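Side-chain contact in Lmo0547 protein (PDB 4R9N), which probably regulates transcription by binding DNA and a carbohydrate effector, as other members of the SorC family do: residues 134-137 and 138-142. Residues are numbered along the deposited sequence; the frame is centred on the assembly and turned at random.
Sequences YISE and VLEEG
S136 and E140, one turn apart in the alpha-helix 133-143 that leads into strand 147-151 of the Rossmann-like parallel sheet, illustrate how a backbone carbonyl in a helix can serve two donors. S136 O accepts the i to i+4 bond from E140 N at 2.9 Å and also takes a hydrogen from a water. That water, in turn, donates to E140 OE2. In the conformer described here, S136 OG gives its hydrogen to the same water, 2.6 Å from the water oxygen, a bond that depends on this alternate position and is to that extent doubtful. With chi1 at -67°, E140 CG is set beside its own backbone N, and a bend at chi2 brings the carboxylate round to the water; the same OE2 forms a salt bridge with K143, which probably helps to keep it ionised. The neighbouring backbone amides follow the same pattern: V138 N, L139 N and E141 N are satisfied by the carbonyls of Y134, I135 and E137, the L139 N to I135 O bond measuring 2.9 Å.

Apolar contacts accompany these bonds. I135 CG2 and L139 CD1 meet side by side at 4.0 Å. The phenol OH of Y134 has a weak hydrogen bond to Y113 N, whereas the ring makes a CH-pi contact with V138, whose side chain also packs on I81 of strand 79-82 and turns CG2 over one face. V138 CG2 stands 3.9 Å from the centroid of the Y134 ring, displaced toward the rim and nearest to CE2.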
# COMPACT_ATOMS: atom_id res chain seq x y z
N TYR A 134 -8.58 -14.46 16.98
CA TYR A 134 -9.20 -13.77 15.83
C TYR A 134 -8.17 -12.86 15.17
O TYR A 134 -8.19 -12.77 13.94
CB TYR A 134 -10.57 -13.13 16.10
CG TYR A 134 -11.33 -12.55 14.84
CD1 TYR A 134 -12.17 -13.33 13.98
CD2 TYR A 134 -11.24 -11.21 14.55
CE1 TYR A 134 -12.84 -12.73 12.87
CE2 TYR A 134 -11.90 -10.62 13.46
CZ TYR A 134 -12.71 -11.34 12.61
OH TYR A 134 -13.29 -10.56 11.57
N ILE A 135 -7.23 -12.29 15.91
CA ILE A 135 -6.18 -11.51 15.25
C ILE A 135 -5.33 -12.41 14.35
O ILE A 135 -5.09 -12.12 13.16
CB ILE A 135 -5.29 -10.86 16.28
CG1 ILE A 135 -6.12 -9.79 16.98
CG2 ILE A 135 -4.08 -10.26 15.63
CD1 ILE A 135 -5.49 -9.27 18.23
N SER A 136 -4.88 -13.54 14.91
CA SER A 136 -4.07 -14.46 14.15
C SER A 136 -4.83 -14.91 12.88
O SER A 136 -4.24 -15.02 11.83
CB SER A 136 -3.68 -15.70 14.98
OG SER A 136 -2.77 -16.49 14.21
N GLU A 137 -6.12 -15.19 12.98
CA GLU A 137 -6.81 -15.67 11.78
C GLU A 137 -6.93 -14.61 10.70
O GLU A 137 -6.79 -14.93 9.51
CB GLU A 137 -8.18 -16.26 12.06
CG GLU A 137 -9.03 -16.49 10.79
CD GLU A 137 -8.44 -17.39 9.65
OE1 GLU A 137 -7.20 -17.62 9.49
OE2 GLU A 137 -9.27 -17.88 8.84
N VAL A 138 -7.15 -13.36 11.09
CA VAL A 138 -7.19 -12.31 10.08
C VAL A 138 -5.80 -12.07 9.46
O VAL A 138 -5.72 -11.82 8.25
CB VAL A 138 -7.83 -11.04 10.65
CG1 VAL A 138 -7.77 -9.90 9.63
CG2 VAL A 138 -9.30 -11.34 10.99
N LEU A 139 -4.73 -12.10 10.26
CA LEU A 139 -3.41 -12.01 9.69
C LEU A 139 -3.18 -13.13 8.70
O LEU A 139 -2.59 -12.90 7.65
CB LEU A 139 -2.31 -11.97 10.75
CG LEU A 139 -2.30 -10.76 11.69
CD1 LEU A 139 -1.26 -10.96 12.81
CD2 LEU A 139 -2.07 -9.50 10.88
N GLU A 140 -3.55 -14.38 9.06
CA GLU A 140 -3.32 -15.47 8.11
C GLU A 140 -4.12 -15.34 6.82
O GLU A 140 -3.63 -15.65 5.73
CB GLU A 140 -3.61 -16.81 8.77
CG GLU A 140 -2.63 -17.16 9.89
CD GLU A 140 -1.19 -17.26 9.41
OE1 GLU A 140 -0.93 -17.60 8.21
OE2 GLU A 140 -0.32 -16.99 10.25
N GLU A 141 -5.35 -14.88 6.93
CA GLU A 141 -6.18 -14.53 5.76
C GLU A 141 -5.54 -13.46 4.91
O GLU A 141 -5.52 -13.58 3.67
CB GLU A 141 -7.59 -14.14 6.18
CG GLU A 141 -8.38 -15.33 6.65
CD GLU A 141 -9.63 -15.05 7.50
OE1 GLU A 141 -9.96 -13.89 7.83
OE2 GLU A 141 -10.26 -16.06 7.93
N GLY A 142 -4.86 -12.49 5.54
CA GLY A 142 -4.15 -11.45 4.76
C GLY A 142 -3.04 -12.05 3.90
O GLY A 142 -2.73 -11.57 2.79
O HOH W 1 -1.21 -15.52 12.43